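Local coordinates for protein Bug27 (Bordetella pertussis, PDB 2QPQ) that probably acts as a periplasmic solute-binding receptor of the Bug family, closing two alpha/beta domains over a small ligand in the manner of a Venus flytrap, at residues 30-35 / 256-261; 94-99 / 248-253; 100-105 / 181-186; 143-148 / 224-229. All coordinates share one frame; numbering follows the deposited sequence.

Overall arrangement
Contacts 2 and 3 share the long strand 93-109; contact 1 adjoins contact 2 at the surface and contact 4 adjoins contact 3 near the ligand cleft. Contacts 1 and 2, centres about 12 Å apart, touch through Val253, on which Tyr32 and Leu33 both pack. Contacts 2 and 3 use adjoining segments of their strand, their centres about 21 Å apart. Contact 3 joins contact 4, about 10 Å away between centres, through a probable hydrogen bond from Val102 N to Gln228 O (2.9 Å). A bound citrate, probably from the crystallisation liquor, may mark the ligand pocket: the Thr183 side chain lies about 4 Å from it and Gln228 NE2 hydrogen-bonds it. Contact 1 lies remote, about 29 Å from contact 4 between centres.

Contact 1 (30-35 / 256-261); sequences GNYLTE and RDDVQK
Two helix ends meet at the protein surface, where Arg256, the N-cap residue of helix 257-266, lays its guanidinium over one face of the Tyr32 ring near the end of helix 21-35. The two flat groups are 24° from parallel, with Arg256 CZ 3.3 Å from Tyr32 CE1, so the charge sits toward the rim of the ring and not over its centre. The methylene before it fills in the middle: Arg256 CD makes a CH-pi contact, 3.9 Å from the centroid of the Tyr32 ring. This double use of one face follows from the bend of the arginine chain at chi3 (61°). Asp258, the second residue of the helix, holds the guanidinium side-on in a salt bridge. Arg256 NE reaches Asp258 OD1 at 3.0 Å, on the syn lone pair, and Arg256 NH2 reaches Asp258 OD2 at 3.2 Å; both oxygens lie close to the guanidinium plane. The paired bonds restrain rotation of the arginine tip and thereby its tilt against the tyrosine. Asp258 OD2 also comes within 3.1 Å of Tyr32 OH. Away from the charges, Val259 CG2 meets Tyr32 CE2 at 3.7 Å, approaching the ring obliquely. Glu35 adds only a loose electrostatic attraction: its OE1 stands 4.3 Å from Arg256 NH1, well out of the guanidinium plane. On the opposite ring face lies Asn31 OD1 of the tyrosine's own helix. Helix 240-254, which precedes helix 257-266 in the chain, packs against both: Tyr32 and Leu33 rest on its Val253, whose carbonyl oxygen Val259 CG2 touches.

Contact 2 (94-99 / 248-253); sequences AAVINV and DGIAKV
Ile97 and Ile250 meet through their branch methyls, CG2 to CG2 at 3.7 Å, the two side chains crossing at a slant. The longer arm of Ile97, with CG1 anti to the backbone N (chi1 -176°), extends past Ile250 and sets CD1 against the next residue of the helix, 3.8 Å from Ala251 N and 4.0 Å from Ala251 CB. Val99 CG1 reaches the Ile250 CG2 methyl from another direction, at 4.0 Å, and Val96 CG1 stands 4.3 Å from Ile250 CD1. Contact is thus made by methyl groups and the helix backbone. What lets neighbours Val96 and Ile97 both turn to the helix is a classic beta bulge, in which the pair faces Leu232 of strand 227-235. Strand and helix segments run almost parallel, 9° apart, with their axes 8.7 Å from each other. Farther out, Tyr247 touches Ile97 and Leu246 touches Val96, while Ile29 and Leu33 of helix 21-35 pack on Val99 and Ile250. Ala95 and Asn98 pack instead on helix 275-296, through Phe278, so the strand lies between helices 240-254 and 275-296, with strand 227-235 beside it in the sheet.

Contact 3 (100-105 / 181-186); sequences AYVPSV and VVTASS
Val102 and Thr183 pack where strand 93-109 meets the end of strand 180-183 and the start of helix 184-192. From Val102 CB two branches part. CG1, set between the backbone N and the carbonyl carbon (chi1 77°), lies 4.0 Å from Thr183 CB. CG2 reaches the first helical turn, 3.7 Å from Ser185 N and close to Ser185 OG, and also touches the Ala184 methyl. Next along the strand, Pro103 CG packs on Ala184 CB at 3.8 Å, while Pro103 O accepts a nearly straight bond from Ala184 N (2.8 Å, 169°). Antiparallel pairing continues beyond: Val105 N gives to Val182 O at 2.8 Å and Val182 N returns a longer bond to Val105 O at 3.2 Å, a hydrogen-bonded pair whose side chains share one sheet face. Ser104 and Thr183 form the adjacent non-hydrogen-bonded pair; Ser104 OG is held by Gln142 NE2 of helix 141-153. Thr183 is the N-cap of helix 184-192. Its OG1 is hydrogen-bonded with Ser185 OG, and its carbonyl O accepts from Ser186 OG, in the carbonyl plane. The sheet ladder therefore anchors this helix start through backbone bonds and methyl packing, leaving the Thr183 side chain about 4 Å from bound citrate; the positive end of the helix dipole would probably suit an anion nearby.

Contact 4 (143-148 / 224-229); sequences HLAGEL and YELNQW
Ala145 and Tyr224 make the tightest approach: the phenol OH gives a short hydrogen bond to Ala145 O at 2.6 Å, arriving 38° above the carbonyl plane, off its lone pairs, while that oxygen lies at the ring edge, near the ring plane. The same hydroxyl is pressed against the Ala145 methyl, with Tyr224 OH 3.3 Å from Ala145 CB. Beside it Leu226 pushes its CD2 methyl onto the helix backbone, 3.5 Å from Ala145 N, and 4.0 Å from Leu144 CB. Leu148 belongs to this tight part too: its CG, anti to the backbone N (chi1 -179°), is carried across to the tyrosine and meets Tyr224 CE2 at 3.7 Å, and its CD2 sits over one ring face of Tyr224, 4.0 Å from the centroid. Helix 141-153 connects the neighbouring parallel strands 132-135 and 158-161, a beta-alpha-beta unit, and residues 224-226 are the loop that brings the chain past it into strand 227-235. On this strand Gln228 is tied to Gln142 of the helix and hydrogen-bonds the citrate. Packing is looser where the leucine faces the loop, with Leu148 CD2 3.9 Å from Glu225 O and 4.4 Å from Leu226 CB. Glu225, partly exposed, marks the solvent side: its CB is directed away from the helix, and its side chain touches Lys204.

Contact 1 (30-35 / 256-261)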
loop_
_atom_site.group_PDB
_atom_site.type_symbol
_atom_site.label_atom_id
_atom_site.label_comp_id
_atom_site.label_asym_id
_atom_site.label_seq_id
_atom_site.Cartn_x
_atom_site.Cartn_y
_atom_site.Cartn_z
ATOM N N GLY A 30 3.917 3.883 -17.209
ATOM C CA GLY A 30 4.797 4.778 -17.947
ATOM C C GLY A 30 5.168 4.248 -19.325
ATOM O O GLY A 30 5.202 5.010 -20.297
ATOM N N ASN A 31 5.444 2.941 -19.366
ATOM C CA ASN A 31 5.686 2.137 -20.562
ATOM C C ASN A 31 4.595 2.231 -21.627
ATOM O O ASN A 31 4.888 2.475 -22.781
ATOM C CB ASN A 31 5.930 0.658 -20.174
ATOM C CG ASN A 31 6.206 -0.259 -21.404
ATOM O OD1 ASN A 31 5.396 -1.153 -21.748
ATOM N ND2 ASN A 31 7.356 -0.036 -22.063
ATOM N N TYR A 32 3.355 1.980 -21.247
ATOM C CA TYR A 32 2.231 2.022 -22.179
ATOM C C TYR A 32 1.713 3.432 -22.476
ATOM O O TYR A 32 1.135 3.670 -23.531
ATOM C CB TYR A 32 1.098 1.146 -21.684
ATOM C CG TYR A 32 1.458 -0.313 -21.657
ATOM C CD1 TYR A 32 1.589 -1.034 -22.833
ATOM C CD2 TYR A 32 1.669 -0.973 -20.447
ATOM C CE1 TYR A 32 1.937 -2.380 -22.824
ATOM C CE2 TYR A 32 2.006 -2.322 -20.420
ATOM C CZ TYR A 32 2.134 -3.021 -21.622
ATOM O OH TYR A 32 2.478 -4.356 -21.595
ATOM N N LEU A 33 1.913 4.348 -21.533
ATOM C CA LEU A 33 1.551 5.748 -21.690
ATOM C C LEU A 33 2.488 6.399 -22.703
ATOM O O LEU A 33 2.038 7.199 -23.510
ATOM C CB LEU A 33 1.651 6.468 -20.345
ATOM C CG LEU A 33 0.537 7.384 -19.851
ATOM C CD1 LEU A 33 -0.859 6.785 -20.012
ATOM C CD2 LEU A 33 0.801 7.791 -18.384
ATOM N N THR A 34 3.783 6.057 -22.647
ATOM C CA THR A 34 4.772 6.519 -23.638
ATOM C C THR A 34 4.336 6.114 -25.058
ATOM O O THR A 34 4.341 6.931 -25.986
ATOM C CB THR A 34 6.194 5.984 -23.325
ATOM O OG1 THR A 34 6.693 6.603 -22.131
ATOM C CG2 THR A 34 7.171 6.258 -24.480
ATOM N N GLU A 35 3.961 4.843 -25.192
ATOM C CA GLU A 35 3.406 4.299 -26.431
ATOM C C GLU A 35 2.209 5.119 -26.922
ATOM O O GLU A 35 2.284 5.752 -27.979
ATOM C CB GLU A 35 3.010 2.835 -26.231
ATOM C CG GLU A 35 4.176 1.893 -25.961
ATOM C CD GLU A 35 3.761 0.423 -25.970
ATOM O OE1 GLU A 35 2.616 0.130 -26.415
ATOM O OE2 GLU A 35 4.583 -0.435 -25.533
ATOM N N ARG A 256 -5.908 -2.939 -20.641
ATOM C CA ARG A 256 -5.209 -3.890 -21.502
ATOM C C ARG A 256 -5.311 -5.314 -20.928
ATOM O O ARG A 256 -5.167 -5.487 -19.716
ATOM C CB ARG A 256 -3.745 -3.484 -21.652
ATOM C CG ARG A 256 -3.511 -2.170 -22.351
ATOM C CD ARG A 256 -2.043 -1.897 -22.380
ATOM N NE ARG A 256 -1.337 -2.941 -23.120
ATOM C CZ ARG A 256 -0.896 -2.825 -24.377
ATOM N NH1 ARG A 256 -1.065 -1.695 -25.047
ATOM N NH2 ARG A 256 -0.250 -3.834 -24.957
ATOM N N ASP A 257 -5.595 -6.323 -21.774
ATOM C CA ASP A 257 -5.601 -7.735 -21.327
ATOM C C ASP A 257 -4.265 -8.103 -20.689
ATOM O O ASP A 257 -4.213 -8.758 -19.640
ATOM C CB ASP A 257 -5.782 -8.710 -22.512
ATOM C CG ASP A 257 -7.146 -8.677 -23.121
ATOM O OD1 ASP A 257 -8.140 -8.296 -22.456
ATOM O OD2 ASP A 257 -7.221 -9.107 -24.304
ATOM N N ASP A 258 -3.167 -7.711 -21.332
ATOM C CA ASP A 258 -1.893 -8.146 -20.841
ATOM C C ASP A 258 -1.595 -7.552 -19.430
ATOM O O ASP A 258 -1.087 -8.234 -18.545
ATOM C CB ASP A 258 -0.776 -7.937 -21.867
ATOM C CG ASP A 258 -0.555 -6.499 -22.229
ATOM O OD1 ASP A 258 -1.360 -5.624 -21.845
ATOM O OD2 ASP A 258 0.454 -6.234 -22.921
ATOM N N VAL A 259 -1.992 -6.299 -19.241
ATOM C CA VAL A 259 -1.846 -5.622 -17.951
ATOM C C VAL A 259 -2.684 -6.274 -16.884
ATOM O O VAL A 259 -2.185 -6.491 -15.768
ATOM C CB VAL A 259 -2.209 -4.125 -18.079
ATOM C CG1 VAL A 259 -2.344 -3.478 -16.702
ATOM C CG2 VAL A 259 -1.147 -3.433 -18.913
ATOM N N GLN A 260 -3.942 -6.579 -17.200
ATOM C CA GLN A 260 -4.870 -7.190 -16.215
ATOM C C GLN A 260 -4.349 -8.547 -15.731
ATOM O O GLN A 260 -4.407 -8.870 -14.540
ATOM C CB GLN A 260 -6.282 -7.388 -16.803
ATOM C CG GLN A 260 -7.116 -6.081 -16.961
ATOM C CD GLN A 260 -7.468 -5.463 -15.623
ATOM O OE1 GLN A 260 -7.969 -6.138 -14.724
ATOM N NE2 GLN A 260 -7.200 -4.160 -15.479
ATOM N N LYS A 261 -3.848 -9.339 -16.673
ATOM C CA LYS A 261 -3.367 -10.704 -16.368
ATOM C C LYS A 261 -2.157 -10.640 -15.443
ATOM O O LYS A 261 -2.126 -11.319 -14.429
ATOM C CB LYS A 261 -3.014 -11.461 -17.667
ATOM C CG LYS A 261 -2.223 -12.742 -17.443
ATOM C CD LYS A 261 -1.749 -13.385 -18.737
ATOM C CE LYS A 261 -0.973 -14.680 -18.424
ATOM N NZ LYS A 261 -1.807 -15.608 -17.584
#

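Contact 2 (94-99 / 248-253)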
loop_
_atom_site.group_PDB
_atom_site.type_symbol
_atom_site.label_atom_id
_atom_site.label_comp_id
_atom_site.label_asym_id
_atom_site.label_seq_id
_atom_site.Cartn_x
_atom_site.Cartn_y
_atom_site.Cartn_z
ATOM N N ALA A 94 -4.409 16.491 -5.886
ATOM C CA ALA A 94 -5.706 16.119 -6.430
ATOM C C ALA A 94 -5.532 14.750 -7.081
ATOM O O ALA A 94 -4.565 14.487 -7.819
ATOM C CB ALA A 94 -6.158 17.129 -7.468
ATOM N N ALA A 95 -6.489 13.888 -6.820
ATOM C CA ALA A 95 -6.405 12.509 -7.286
ATOM C C ALA A 95 -6.752 12.380 -8.752
ATOM O O ALA A 95 -7.605 13.108 -9.271
ATOM C CB ALA A 95 -7.359 11.641 -6.459
ATOM N N VAL A 96 -6.086 11.451 -9.429
ATOM C CA VAL A 96 -6.372 11.149 -10.836
ATOM C C VAL A 96 -6.992 9.774 -10.977
ATOM O O VAL A 96 -8.120 9.615 -11.515
ATOM C CB VAL A 96 -5.090 11.207 -11.686
ATOM C CG1 VAL A 96 -5.396 10.769 -13.134
ATOM C CG2 VAL A 96 -4.548 12.668 -11.635
ATOM N N ILE A 97 -6.287 8.772 -10.462
ATOM C CA ILE A 97 -6.766 7.395 -10.629
ATOM C C ILE A 97 -6.147 6.477 -9.608
ATOM O O ILE A 97 -4.963 6.597 -9.323
ATOM C CB ILE A 97 -6.490 6.843 -12.093
ATOM C CG1 ILE A 97 -7.082 5.438 -12.296
ATOM C CG2 ILE A 97 -4.960 6.859 -12.441
ATOM C CD1 ILE A 97 -7.076 4.997 -13.820
ATOM N N ASN A 98 -6.972 5.583 -9.055
ATOM C CA ASN A 98 -6.485 4.425 -8.310
ATOM C C ASN A 98 -6.524 3.213 -9.205
ATOM O O ASN A 98 -7.611 2.845 -9.685
ATOM C CB ASN A 98 -7.368 4.179 -7.092
ATOM C CG ASN A 98 -6.989 2.921 -6.358
ATOM O OD1 ASN A 98 -5.802 2.621 -6.217
ATOM N ND2 ASN A 98 -7.996 2.175 -5.882
ATOM N N VAL A 99 -5.352 2.597 -9.422
ATOM C CA VAL A 99 -5.189 1.513 -10.411
ATOM C C VAL A 99 -5.157 0.059 -9.848
ATOM O O VAL A 99 -5.338 -0.914 -10.587
ATOM C CB VAL A 99 -3.970 1.757 -11.319
ATOM C CG1 VAL A 99 -4.051 3.122 -12.022
ATOM C CG2 VAL A 99 -2.649 1.690 -10.521
ATOM N N ASP A 248 -8.311 9.189 -18.306
ATOM C CA ASP A 248 -8.808 8.443 -19.477
ATOM C C ASP A 248 -7.642 7.604 -20.056
ATOM O O ASP A 248 -7.768 6.397 -20.314
ATOM C CB ASP A 248 -9.426 9.425 -20.522
ATOM C CG ASP A 248 -10.801 9.950 -20.108
ATOM O OD1 ASP A 248 -11.369 9.438 -19.101
ATOM O OD2 ASP A 248 -11.334 10.889 -20.786
ATOM N N GLY A 249 -6.481 8.240 -20.174
ATOM C CA GLY A 249 -5.300 7.611 -20.745
ATOM C C GLY A 249 -4.815 6.446 -19.906
ATOM O O GLY A 249 -4.541 5.350 -20.434
ATOM N N ILE A 250 -4.735 6.665 -18.599
ATOM C CA ILE A 250 -4.246 5.634 -17.687
ATOM C C ILE A 250 -5.239 4.478 -17.580
ATOM O O ILE A 250 -4.828 3.336 -17.520
ATOM C CB ILE A 250 -3.881 6.212 -16.288
ATOM C CG1 ILE A 250 -2.753 7.276 -16.428
ATOM C CG2 ILE A 250 -3.403 5.124 -15.371
ATOM C CD1 ILE A 250 -2.662 8.297 -15.331
ATOM N N ALA A 251 -6.532 4.777 -17.583
ATOM C CA ALA A 251 -7.566 3.742 -17.496
ATOM C C ALA A 251 -7.497 2.848 -18.729
ATOM O O ALA A 251 -7.677 1.630 -18.625
ATOM C CB ALA A 251 -8.947 4.369 -17.343
ATOM N N LYS A 252 -7.200 3.437 -19.890
ATOM C CA LYS A 252 -6.991 2.675 -21.112
ATOM C C LYS A 252 -5.815 1.681 -21.007
ATOM O O LYS A 252 -5.936 0.535 -21.434
ATOM C CB LYS A 252 -6.834 3.603 -22.332
ATOM C CG LYS A 252 -8.198 3.966 -22.941
ATOM C CD LYS A 252 -8.164 5.249 -23.760
ATOM C CE LYS A 252 -9.585 5.717 -24.172
ATOM N NZ LYS A 252 -9.637 7.178 -24.616
ATOM N N VAL A 253 -4.706 2.121 -20.416
ATOM C CA VAL A 253 -3.600 1.219 -20.073
ATOM C C VAL A 253 -4.036 0.092 -19.147
ATOM O O VAL A 253 -3.725 -1.071 -19.400
ATOM C CB VAL A 253 -2.394 1.961 -19.428
ATOM C CG1 VAL A 253 -1.336 0.948 -18.970
ATOM C CG2 VAL A 253 -1.785 2.923 -20.407
#

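Contact 3 (100-105 / 181-186)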
loop_
_atom_site.group_PDB
_atom_site.type_symbol
_atom_site.label_atom_id
_atom_site.label_comp_id
_atom_site.label_asym_id
_atom_site.label_seq_id
_atom_site.Cartn_x
_atom_site.Cartn_y
_atom_site.Cartn_z
ATOM N N ALA A 100 -4.929 -0.094 -8.550
ATOM C CA ALA A 100 -4.782 -1.422 -7.957
ATOM C C ALA A 100 -4.841 -1.391 -6.453
ATOM O O ALA A 100 -4.294 -0.468 -5.792
ATOM C CB ALA A 100 -3.452 -2.048 -8.356
ATOM N N TYR A 101 -5.424 -2.443 -5.910
ATOM C CA TYR A 101 -5.335 -2.706 -4.477
ATOM C C TYR A 101 -4.423 -3.900 -4.284
ATOM O O TYR A 101 -4.276 -4.738 -5.186
ATOM C CB TYR A 101 -6.695 -3.051 -3.919
ATOM C CG TYR A 101 -7.667 -1.898 -3.831
ATOM C CD1 TYR A 101 -7.676 -1.050 -2.721
ATOM C CD2 TYR A 101 -8.622 -1.688 -4.840
ATOM C CE1 TYR A 101 -8.598 -0.001 -2.633
ATOM C CE2 TYR A 101 -9.543 -0.652 -4.769
ATOM C CZ TYR A 101 -9.527 0.191 -3.664
ATOM O OH TYR A 101 -10.437 1.220 -3.596
ATOM N N VAL A 102 -3.797 -3.981 -3.117
ATOM C CA VAL A 102 -3.227 -5.256 -2.688
ATOM C C VAL A 102 -3.484 -5.421 -1.200
ATOM O O VAL A 102 -3.106 -4.547 -0.385
ATOM C CB VAL A 102 -1.720 -5.467 -3.079
ATOM C CG1 VAL A 102 -0.767 -4.680 -2.147
ATOM C CG2 VAL A 102 -1.347 -6.964 -2.994
ATOM N N PRO A 103 -4.082 -6.557 -0.819
ATOM C CA PRO A 103 -4.189 -6.750 0.618
ATOM C C PRO A 103 -2.816 -7.046 1.256
ATOM O O PRO A 103 -1.865 -7.466 0.571
ATOM C CB PRO A 103 -5.135 -7.948 0.733
ATOM C CG PRO A 103 -4.900 -8.731 -0.532
ATOM C CD PRO A 103 -4.630 -7.712 -1.591
ATOM N N SER A 104 -2.706 -6.793 2.556
ATOM C CA SER A 104 -1.631 -7.406 3.347
ATOM C C SER A 104 -1.996 -8.806 3.817
ATOM O O SER A 104 -3.167 -9.199 3.832
ATOM C CB SER A 104 -1.208 -6.521 4.527
ATOM O OG SER A 104 -0.772 -5.249 4.035
ATOM N N VAL A 105 -0.972 -9.560 4.194
ATOM C CA VAL A 105 -1.176 -10.903 4.680
ATOM C C VAL A 105 -0.333 -11.149 5.908
ATOM O O VAL A 105 0.820 -10.713 5.973
ATOM C CB VAL A 105 -0.895 -11.922 3.559
ATOM C CG1 VAL A 105 0.556 -11.764 3.069
ATOM C CG2 VAL A 105 -1.276 -13.344 4.001
ATOM N N VAL A 181 3.724 -9.124 8.674
ATOM C CA VAL A 181 2.685 -8.596 7.820
ATOM C C VAL A 181 3.333 -7.957 6.597
ATOM O O VAL A 181 4.116 -7.014 6.710
ATOM C CB VAL A 181 1.853 -7.603 8.588
ATOM C CG1 VAL A 181 0.724 -7.067 7.697
ATOM C CG2 VAL A 181 1.337 -8.329 9.852
ATOM N N VAL A 182 3.026 -8.507 5.419
ATOM C CA VAL A 182 3.635 -8.007 4.204
ATOM C C VAL A 182 2.533 -7.917 3.140
ATOM O O VAL A 182 1.402 -8.348 3.366
ATOM C CB VAL A 182 4.869 -8.879 3.749
ATOM C CG1 VAL A 182 5.957 -8.908 4.858
ATOM C CG2 VAL A 182 4.447 -10.303 3.413
ATOM N N THR A 183 2.847 -7.371 1.981
ATOM C CA THR A 183 1.849 -7.337 0.930
ATOM C C THR A 183 1.627 -8.758 0.437
ATOM O O THR A 183 2.590 -9.558 0.344
ATOM C CB THR A 183 2.317 -6.490 -0.256
ATOM O OG1 THR A 183 3.495 -7.076 -0.800
ATOM C CG2 THR A 183 2.569 -5.022 0.150
ATOM N N ALA A 184 0.371 -9.066 0.118
ATOM C CA ALA A 184 0.023 -10.310 -0.571
ATOM C C ALA A 184 0.892 -10.623 -1.804
ATOM O O ALA A 184 1.343 -11.751 -1.995
ATOM C CB ALA A 184 -1.470 -10.325 -0.921
ATOM N N SER A 185 1.154 -9.624 -2.623
ATOM C CA SER A 185 1.964 -9.780 -3.833
ATOM C C SER A 185 3.397 -10.297 -3.572
ATOM O O SER A 185 3.869 -11.193 -4.295
ATOM C CB SER A 185 2.014 -8.448 -4.580
ATOM O OG SER A 185 2.343 -7.430 -3.641
ATOM N N SER A 186 4.078 -9.732 -2.560
ATOM C CA SER A 186 5.388 -10.252 -2.122
ATOM C C SER A 186 5.335 -11.697 -1.615
ATOM O O SER A 186 6.242 -12.488 -1.895
ATOM C CB SER A 186 6.070 -9.349 -1.068
ATOM O OG SER A 186 5.344 -9.242 0.158
#

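Contact 4 (143-148 / 224-229)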
loop_
_atom_site.group_PDB
_atom_site.type_symbol
_atom_site.label_atom_id
_atom_site.label_comp_id
_atom_site.label_asym_id
_atom_site.label_seq_id
_atom_site.Cartn_x
_atom_site.Cartn_y
_atom_site.Cartn_z
ATOM N N HIS A 143 2.717 -2.254 8.719
ATOM C CA HIS A 143 2.836 -1.884 10.140
ATOM C C HIS A 143 1.457 -1.547 10.733
ATOM O O HIS A 143 1.052 -2.102 11.749
ATOM C CB HIS A 143 3.815 -0.717 10.271
ATOM C CG HIS A 143 3.953 -0.170 11.658
ATOM N ND1 HIS A 143 4.608 1.017 11.929
ATOM C CD2 HIS A 143 3.516 -0.639 12.847
ATOM C CE1 HIS A 143 4.571 1.247 13.227
ATOM N NE2 HIS A 143 3.919 0.252 13.808
ATOM N N LEU A 144 0.716 -0.653 10.091
ATOM C CA LEU A 144 -0.582 -0.274 10.630
ATOM C C LEU A 144 -1.614 -1.424 10.670
ATOM O O LEU A 144 -2.451 -1.449 11.565
ATOM C CB LEU A 144 -1.147 0.937 9.883
ATOM C CG LEU A 144 -0.424 2.288 10.046
ATOM C CD1 LEU A 144 -1.364 3.429 9.638
ATOM C CD2 LEU A 144 0.162 2.513 11.418
ATOM N N ALA A 145 -1.538 -2.372 9.726
ATOM C CA ALA A 145 -2.406 -3.551 9.768
ATOM C C ALA A 145 -2.212 -4.330 11.088
ATOM O O ALA A 145 -3.199 -4.740 11.734
ATOM C CB ALA A 145 -2.224 -4.454 8.540
ATOM N N GLY A 146 -0.969 -4.456 11.538
ATOM C CA GLY A 146 -0.680 -5.193 12.816
ATOM C C GLY A 146 -1.145 -4.365 14.006
ATOM O O GLY A 146 -1.686 -4.890 14.989
ATOM N N GLU A 147 -0.916 -3.057 13.956
ATOM C CA GLU A 147 -1.389 -2.200 15.037
ATOM C C GLU A 147 -2.922 -2.135 15.090
ATOM O O GLU A 147 -3.508 -2.112 16.160
ATOM C CB GLU A 147 -0.751 -0.817 14.927
ATOM C CG GLU A 147 0.772 -0.853 15.285
ATOM C CD GLU A 147 1.015 -1.459 16.664
ATOM O OE1 GLU A 147 0.377 -0.970 17.610
ATOM O OE2 GLU A 147 1.831 -2.426 16.821
ATOM N N LEU A 148 -3.573 -2.123 13.927
ATOM C CA LEU A 148 -5.022 -2.125 13.888
ATOM C C LEU A 148 -5.562 -3.409 14.489
ATOM O O LEU A 148 -6.570 -3.393 15.212
ATOM C CB LEU A 148 -5.528 -1.946 12.446
ATOM C CG LEU A 148 -7.046 -1.897 12.211
ATOM C CD1 LEU A 148 -7.687 -0.701 12.951
ATOM C CD2 LEU A 148 -7.296 -1.836 10.698
ATOM N N TYR A 224 -12.843 -4.941 10.491
ATOM C CA TYR A 224 -11.412 -4.825 10.148
ATOM C C TYR A 224 -11.222 -4.863 8.632
ATOM O O TYR A 224 -11.648 -5.795 7.975
ATOM C CB TYR A 224 -10.627 -5.973 10.793
ATOM C CG TYR A 224 -9.118 -5.887 10.583
ATOM C CD1 TYR A 224 -8.556 -6.081 9.320
ATOM C CD2 TYR A 224 -8.265 -5.595 11.646
ATOM C CE1 TYR A 224 -7.156 -5.976 9.106
ATOM C CE2 TYR A 224 -6.865 -5.522 11.447
ATOM C CZ TYR A 224 -6.325 -5.702 10.185
ATOM O OH TYR A 224 -4.941 -5.619 10.007
ATOM N N GLU A 225 -10.586 -3.839 8.078
ATOM C CA GLU A 225 -10.047 -3.930 6.728
ATOM C C GLU A 225 -8.901 -2.956 6.561
ATOM O O GLU A 225 -8.910 -1.864 7.130
ATOM C CB GLU A 225 -11.126 -3.719 5.644
ATOM C CG GLU A 225 -11.798 -2.369 5.685
ATOM C CD GLU A 225 -12.125 -1.874 4.287
ATOM O OE1 GLU A 225 -13.333 -1.870 3.950
ATOM O OE2 GLU A 225 -11.182 -1.521 3.529
ATOM N N LEU A 226 -7.902 -3.347 5.785
ATOM C CA LEU A 226 -6.836 -2.412 5.460
ATOM C C LEU A 226 -6.208 -2.792 4.133
ATOM O O LEU A 226 -5.135 -3.424 4.081
ATOM C CB LEU A 226 -5.813 -2.300 6.603
ATOM C CG LEU A 226 -4.590 -1.335 6.492
ATOM C CD1 LEU A 226 -4.797 -0.115 5.637
ATOM C CD2 LEU A 226 -4.059 -0.926 7.860
ATOM N N ASN A 227 -6.889 -2.405 3.058
ATOM C CA ASN A 227 -6.441 -2.679 1.705
ATOM C C ASN A 227 -5.604 -1.509 1.153
ATOM O O ASN A 227 -6.049 -0.375 1.170
ATOM C CB ASN A 227 -7.676 -2.953 0.826
ATOM C CG ASN A 227 -7.419 -3.960 -0.275
ATOM O OD1 ASN A 227 -6.282 -4.311 -0.581
ATOM N ND2 ASN A 227 -8.486 -4.377 -0.933
ATOM N N GLN A 228 -4.396 -1.794 0.675
ATOM C CA GLN A 228 -3.529 -0.749 0.156
ATOM C C GLN A 228 -3.855 -0.426 -1.301
ATOM O O GLN A 228 -3.839 -1.291 -2.147
ATOM C CB GLN A 228 -2.080 -1.181 0.269
ATOM C CG GLN A 228 -1.018 -0.235 -0.302
ATOM C CD GLN A 228 0.361 -0.697 0.111
ATOM O OE1 GLN A 228 0.588 -0.932 1.285
ATOM N NE2 GLN A 228 1.254 -0.895 -0.837
ATOM N N TRP A 229 -4.125 0.832 -1.565
ATOM C CA TRP A 229 -4.352 1.350 -2.924
ATOM C C TRP A 229 -3.070 1.922 -3.467
ATOM O O TRP A 229 -2.100 2.176 -2.713
ATOM C CB TRP A 229 -5.477 2.410 -2.946
ATOM C CG TRP A 229 -5.538 3.415 -1.785
ATOM C CD1 TRP A 229 -6.442 3.402 -0.749
ATOM C CD2 TRP A 229 -4.744 4.612 -1.598
ATOM N NE1 TRP A 229 -6.231 4.481 0.068
ATOM C CE2 TRP A 229 -5.201 5.232 -0.422
ATOM C CE3 TRP A 229 -3.666 5.189 -2.293
ATOM C CZ2 TRP A 229 -4.642 6.451 0.091
ATOM C CZ3 TRP A 229 -3.092 6.411 -1.768
ATOM C CH2 TRP A 229 -3.592 6.999 -0.571
#